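Local coordinates for terminase subunit UL89 protein (Human herpesvirus 5, PDB 3N4P), which probably cuts concatemeric viral DNA with this metal-dependent nuclease domain of the terminase large subunit, part of the motor that packages the genome into capsids, at residues 57-69 and 81-95. Residues are numbered along the deposited sequence; the frame is centred on the assembly and turned at random.
Sequences DYFGKTLYVYLDP and GVAAVGAYRHQFLIY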
loop_
_atom_site.group_PDB
_atom_site.type_symbol
_atom_site.label_atom_id
_atom_site.label_comp_id
_atom_site.label_asym_id
_atom_site.label_seq_id
_atom_site.Cartn_x
_atom_site.Cartn_y
_atom_site.Cartn_z
ATOM N N ASP B 57 -6.885 -15.791 -7.024
ATOM C CA ASP B 57 -6.808 -17.101 -6.383
ATOM C C ASP B 57 -6.704 -16.966 -4.874
ATOM O O ASP B 57 -7.373 -17.693 -4.162
ATOM C CB ASP B 57 -5.631 -17.914 -6.944
ATOM C CG ASP B 57 -5.369 -17.608 -8.425
ATOM O OD1 ASP B 57 -4.903 -16.446 -8.701
ATOM O OD2 ASP B 57 -5.639 -18.505 -9.276
ATOM N N TYR B 58 -5.925 -15.991 -4.406
ATOM C CA TYR B 58 -5.636 -15.793 -2.983
ATOM C C TYR B 58 -6.561 -14.871 -2.187
ATOM O O TYR B 58 -6.347 -14.692 -0.994
ATOM C CB TYR B 58 -4.150 -15.380 -2.802
ATOM C CG TYR B 58 -3.252 -16.522 -3.231
ATOM C CD1 TYR B 58 -2.850 -17.481 -2.305
ATOM C CD2 TYR B 58 -2.922 -16.717 -4.580
ATOM C CE1 TYR B 58 -2.069 -18.579 -2.692
ATOM C CE2 TYR B 58 -2.151 -17.835 -4.990
ATOM C CZ TYR B 58 -1.726 -18.743 -4.028
ATOM O OH TYR B 58 -0.967 -19.836 -4.371
ATOM N N PHE B 59 -7.592 -14.301 -2.810
ATOM C CA PHE B 59 -8.550 -13.492 -2.037
ATOM C C PHE B 59 -9.662 -14.302 -1.430
ATOM O O PHE B 59 -10.206 -15.225 -2.054
ATOM C CB PHE B 59 -9.161 -12.371 -2.890
ATOM C CG PHE B 59 -8.184 -11.296 -3.234
ATOM C CD1 PHE B 59 -7.287 -11.465 -4.296
ATOM C CD2 PHE B 59 -8.135 -10.135 -2.497
ATOM C CE1 PHE B 59 -6.352 -10.476 -4.622
ATOM C CE2 PHE B 59 -7.210 -9.139 -2.814
ATOM C CZ PHE B 59 -6.283 -9.336 -3.874
ATOM N N GLY B 60 -10.064 -13.948 -0.224
ATOM C CA GLY B 60 -11.296 -14.558 0.263
ATOM C C GLY B 60 -12.477 -14.100 -0.614
ATOM O O GLY B 60 -12.466 -12.988 -1.117
ATOM N N LYS B 61 -13.481 -14.971 -0.824
ATOM C CA LYS B 61 -14.618 -14.595 -1.653
ATOM C C LYS B 61 -15.804 -14.075 -0.848
ATOM O O LYS B 61 -16.856 -13.715 -1.404
ATOM C CB LYS B 61 -14.997 -15.744 -2.594
ATOM C CG LYS B 61 -13.744 -16.213 -3.311
ATOM C CD LYS B 61 -14.072 -17.118 -4.465
ATOM C CE LYS B 61 -12.912 -17.048 -5.445
ATOM N NZ LYS B 61 -12.756 -18.364 -6.162
ATOM N N THR B 62 -15.614 -13.998 0.454
ATOM C CA THR B 62 -16.662 -13.558 1.295
ATOM C C THR B 62 -16.417 -12.188 1.880
ATOM O O THR B 62 -15.419 -11.974 2.519
ATOM C CB THR B 62 -16.908 -14.577 2.420
ATOM O OG1 THR B 62 -17.367 -15.785 1.833
ATOM C CG2 THR B 62 -18.026 -14.082 3.332
ATOM N N LEU B 63 -17.373 -11.278 1.707
ATOM C CA LEU B 63 -17.339 -9.960 2.378
ATOM C C LEU B 63 -17.972 -10.062 3.782
ATOM O O LEU B 63 -19.141 -10.351 3.898
ATOM C CB LEU B 63 -18.191 -8.962 1.562
ATOM C CG LEU B 63 -17.751 -7.560 1.275
ATOM C CD1 LEU B 63 -18.894 -6.479 1.058
ATOM C CD2 LEU B 63 -16.543 -7.052 2.165
ATOM N N TYR B 64 -17.240 -9.823 4.843
ATOM C CA TYR B 64 -17.801 -9.774 6.195
ATOM C C TYR B 64 -18.123 -8.314 6.523
ATOM O O TYR B 64 -17.241 -7.438 6.387
ATOM C CB TYR B 64 -16.763 -10.338 7.219
ATOM C CG TYR B 64 -16.548 -11.809 6.984
ATOM C CD1 TYR B 64 -15.640 -12.248 6.022
ATOM C CD2 TYR B 64 -17.364 -12.768 7.621
ATOM C CE1 TYR B 64 -15.463 -13.665 5.756
ATOM C CE2 TYR B 64 -17.215 -14.206 7.375
ATOM C CZ TYR B 64 -16.269 -14.627 6.418
ATOM O OH TYR B 64 -16.128 -15.977 6.106
ATOM N N VAL B 65 -19.336 -8.018 6.961
ATOM C CA VAL B 65 -19.575 -6.661 7.446
ATOM C C VAL B 65 -20.199 -6.589 8.862
ATOM O O VAL B 65 -20.964 -7.437 9.249
ATOM C CB VAL B 65 -20.471 -5.748 6.430
ATOM C CG1 VAL B 65 -20.697 -6.320 5.012
ATOM C CG2 VAL B 65 -21.663 -5.235 7.086
ATOM N N TYR B 66 -19.983 -5.494 9.574
ATOM C CA TYR B 66 -20.595 -5.342 10.874
ATOM C C TYR B 66 -21.063 -3.935 11.000
ATOM O O TYR B 66 -20.330 -3.023 10.636
ATOM C CB TYR B 66 -19.478 -5.481 11.911
ATOM C CG TYR B 66 -19.882 -5.264 13.323
ATOM C CD1 TYR B 66 -20.385 -6.324 14.092
ATOM C CD2 TYR B 66 -19.687 -4.029 13.944
ATOM C CE1 TYR B 66 -20.715 -6.149 15.460
ATOM C CE2 TYR B 66 -20.034 -3.836 15.296
ATOM C CZ TYR B 66 -20.537 -4.900 16.039
ATOM O OH TYR B 66 -20.857 -4.726 17.363
ATOM N N LEU B 67 -22.207 -3.745 11.647
ATOM C CA LEU B 67 -22.598 -2.409 12.021
ATOM C C LEU B 67 -23.302 -2.412 13.347
ATOM O O LEU B 67 -23.898 -3.403 13.752
ATOM C CB LEU B 67 -23.508 -1.757 10.953
ATOM C CG LEU B 67 -24.855 -2.427 10.707
ATOM C CD1 LEU B 67 -26.003 -1.427 10.231
ATOM C CD2 LEU B 67 -24.649 -3.492 9.656
ATOM N N ASP B 68 -23.246 -1.269 14.007
ATOM C CA ASP B 68 -23.896 -1.069 15.302
ATOM C C ASP B 68 -24.839 0.094 15.214
ATOM O O ASP B 68 -24.444 1.228 15.501
ATOM C CB ASP B 68 -22.840 -0.780 16.393
ATOM C CG ASP B 68 -23.474 -0.446 17.760
ATOM O OD1 ASP B 68 -24.724 -0.476 17.918
ATOM O OD2 ASP B 68 -22.708 -0.158 18.696
ATOM N N PRO B 69 -26.098 -0.160 14.816
ATOM C CA PRO B 69 -26.950 1.008 14.602
ATOM C C PRO B 69 -27.138 1.764 15.910
ATOM O O PRO B 69 -27.357 1.146 16.966
ATOM C CB PRO B 69 -28.290 0.418 14.099
ATOM C CG PRO B 69 -28.238 -1.039 14.427
ATOM C CD PRO B 69 -26.780 -1.439 14.540
ATOM N N GLY B 81 -21.144 3.052 13.164
ATOM C CA GLY B 81 -19.962 2.474 12.479
ATOM C C GLY B 81 -20.338 1.282 11.606
ATOM O O GLY B 81 -21.103 0.466 12.029
ATOM N N VAL B 82 -19.869 1.254 10.360
ATOM C CA VAL B 82 -19.988 0.149 9.396
ATOM C C VAL B 82 -18.551 -0.160 8.859
ATOM O O VAL B 82 -17.788 0.751 8.569
ATOM C CB VAL B 82 -20.882 0.508 8.178
ATOM C CG1 VAL B 82 -21.363 -0.747 7.433
ATOM C CG2 VAL B 82 -22.083 1.345 8.606
ATOM N N ALA B 83 -18.210 -1.442 8.772
ATOM C CA ALA B 83 -16.972 -1.892 8.187
ATOM C C ALA B 83 -17.210 -3.143 7.370
ATOM O O ALA B 83 -18.021 -4.026 7.712
ATOM C CB ALA B 83 -15.914 -2.182 9.278
ATOM N N ALA B 84 -16.416 -3.234 6.309
ATOM C CA ALA B 84 -16.499 -4.312 5.353
ATOM C C ALA B 84 -15.083 -4.773 5.061
ATOM O O ALA B 84 -14.279 -3.982 4.520
ATOM C CB ALA B 84 -17.188 -3.811 4.070
ATOM N N VAL B 85 -14.817 -6.049 5.416
ATOM C CA VAL B 85 -13.526 -6.737 5.314
ATOM C C VAL B 85 -13.570 -8.128 4.641
ATOM O O VAL B 85 -14.618 -8.782 4.601
ATOM C CB VAL B 85 -12.833 -6.859 6.688
ATOM C CG1 VAL B 85 -12.962 -5.545 7.500
ATOM C CG2 VAL B 85 -13.462 -7.927 7.439
ATOM N N GLY B 86 -12.435 -8.562 4.065
ATOM C CA GLY B 86 -12.313 -9.853 3.365
ATOM C C GLY B 86 -10.872 -10.338 3.541
ATOM O O GLY B 86 -9.968 -9.522 3.778
ATOM N N ALA B 87 -10.633 -11.619 3.337
ATOM C CA ALA B 87 -9.325 -12.145 3.526
ATOM C C ALA B 87 -8.442 -11.948 2.299
ATOM O O ALA B 87 -8.917 -11.948 1.154
ATOM C CB ALA B 87 -9.403 -13.588 3.954
ATOM N N TYR B 88 -7.139 -11.787 2.566
ATOM C CA TYR B 88 -6.149 -11.941 1.511
ATOM C C TYR B 88 -4.973 -12.714 2.045
ATOM O O TYR B 88 -4.308 -12.217 2.941
ATOM C CB TYR B 88 -5.718 -10.580 0.927
ATOM C CG TYR B 88 -4.562 -10.751 0.007
ATOM C CD1 TYR B 88 -4.727 -11.416 -1.211
ATOM C CD2 TYR B 88 -3.261 -10.334 0.373
ATOM C CE1 TYR B 88 -3.662 -11.615 -2.043
ATOM C CE2 TYR B 88 -2.195 -10.555 -0.465
ATOM C CZ TYR B 88 -2.404 -11.204 -1.676
ATOM O OH TYR B 88 -1.352 -11.459 -2.541
ATOM N N ARG B 89 -4.709 -13.900 1.469
ATOM C CA ARG B 89 -3.797 -14.901 2.026
ATOM C C ARG B 89 -4.042 -14.946 3.513
ATOM O O ARG B 89 -5.157 -15.100 3.910
ATOM C CB ARG B 89 -2.286 -14.598 1.673
ATOM C CG ARG B 89 -2.069 -14.245 0.183
ATOM C CD ARG B 89 -0.602 -13.951 -0.271
ATOM N NE ARG B 89 -0.139 -15.000 -1.189
ATOM C CZ ARG B 89 -0.133 -14.967 -2.531
ATOM N NH1 ARG B 89 -0.548 -13.902 -3.202
ATOM N NH2 ARG B 89 0.335 -16.021 -3.199
ATOM N N HIS B 90 -3.016 -14.671 4.311
ATOM C CA HIS B 90 -3.142 -14.611 5.762
ATOM C C HIS B 90 -3.540 -13.209 6.328
ATOM O O HIS B 90 -3.657 -13.045 7.538
ATOM C CB HIS B 90 -1.848 -15.182 6.415
ATOM C CG HIS B 90 -0.608 -14.396 6.098
ATOM N ND1 HIS B 90 -0.559 -13.438 5.101
ATOM C CD2 HIS B 90 0.622 -14.397 6.673
ATOM C CE1 HIS B 90 0.638 -12.871 5.090
ATOM N NE2 HIS B 90 1.374 -13.427 6.038
ATOM N N GLN B 91 -3.818 -12.221 5.466
ATOM C CA GLN B 91 -4.197 -10.863 5.903
ATOM C C GLN B 91 -5.669 -10.607 5.756
ATOM O O GLN B 91 -6.405 -11.399 5.157
ATOM C CB GLN B 91 -3.397 -9.811 5.145
ATOM C CG GLN B 91 -1.835 -9.971 5.421
ATOM C CD GLN B 91 -0.989 -9.133 4.487
ATOM O OE1 GLN B 91 -1.005 -9.347 3.288
ATOM N NE2 GLN B 91 -0.250 -8.184 5.028
ATOM N N PHE B 92 -6.086 -9.477 6.313
ATOM C CA PHE B 92 -7.457 -8.992 6.241
ATOM C C PHE B 92 -7.463 -7.607 5.751
ATOM O O PHE B 92 -6.737 -6.738 6.270
ATOM C CB PHE B 92 -8.063 -9.107 7.621
ATOM C CG PHE B 92 -7.816 -10.483 8.220
ATOM C CD1 PHE B 92 -8.648 -11.555 7.896
ATOM C CD2 PHE B 92 -6.715 -10.708 9.032
ATOM C CE1 PHE B 92 -8.416 -12.867 8.410
ATOM C CE2 PHE B 92 -6.443 -12.026 9.551
ATOM C CZ PHE B 92 -7.333 -13.107 9.226
ATOM N N LEU B 93 -8.293 -7.414 4.741
ATOM C CA LEU B 93 -8.322 -6.225 3.943
ATOM C C LEU B 93 -9.580 -5.397 4.213
ATOM O O LEU B 93 -10.664 -5.947 4.247
ATOM C CB LEU B 93 -8.367 -6.716 2.522
ATOM C CG LEU B 93 -7.431 -6.072 1.544
ATOM C CD1 LEU B 93 -6.438 -7.161 1.332
ATOM C CD2 LEU B 93 -8.152 -5.868 0.302
ATOM N N ILE B 94 -9.467 -4.085 4.425
ATOM C CA ILE B 94 -10.667 -3.287 4.763
ATOM C C ILE B 94 -11.143 -2.715 3.449
ATOM O O ILE B 94 -10.393 -1.956 2.799
ATOM C CB ILE B 94 -10.355 -2.149 5.745
ATOM C CG1 ILE B 94 -9.916 -2.728 7.064
ATOM C CG2 ILE B 94 -11.593 -1.186 5.988
ATOM C CD1 ILE B 94 -9.168 -1.683 7.773
ATOM N N TYR B 95 -12.349 -3.142 3.031
ATOM C CA TYR B 95 -12.916 -2.697 1.778
ATOM C C TYR B 95 -13.791 -1.445 1.880
ATOM O O TYR B 95 -13.998 -0.724 0.885
ATOM C CB TYR B 95 -13.779 -3.839 1.166
ATOM C CG TYR B 95 -12.933 -5.047 0.631
ATOM C CD1 TYR B 95 -12.010 -4.873 -0.400
ATOM C CD2 TYR B 95 -13.043 -6.315 1.199
ATOM C CE1 TYR B 95 -11.268 -5.935 -0.897
ATOM C CE2 TYR B 95 -12.322 -7.428 0.714
ATOM C CZ TYR B 95 -11.445 -7.223 -0.339
ATOM O OH TYR B 95 -10.716 -8.266 -0.832
#
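The guanidinium of R89 lies flat over one face of the Y58 ring, the planes only 12° apart, with NH2 above the ring centre and CZ 3.7 Å from the centroid, a cation-pi stack. R89 gets there by a bend at chi3 (113°), and NH1, donating in the guanidinium plane to Y88 OH at 2.7 Å, limits its rotation; that hydroxyl also bonds E42 of the second subunit. On the backbone, R89 N donates a hydrogen bond to Y58 O at 3.1 Å. The Y88 ring, carried by the type II' turn Y88–Q91 of the hairpin, sets CD1 over the centre of the F59 ring, 3.7 Å from F59 CZ, with the two planes inclined at 41°. G60 N then reaches A87 O at 2.7 Å from above the carbonyl plane. Past a two-residue shift in register, strand 62-67 pairs antiparallel with strand 81-88, and Y64–V85 and Y66–A83 are its hydrogen-bonded pairs. This is the central sheet of an RNase H-like nuclease fold: strand 62-67 also runs parallel to strand 133-138, and helices 109-127 and 256-267 cover its two faces. L63 CD2 lies 3.7 Å from Y95 CD2 and also packs against A84, while V124 of helix 109-127 touches both L63 and Y95. On the face opposite A84, the side chains of V85, Y66 and A83 pack on helix 256-267, while Y64 lies against C268 just beyond it. Where the pairing runs out, a weak bond of 3.4 Å from D68 N to G81 O tethers the backbone of D68, whose carboxylate joins E139 at the magnesium ion.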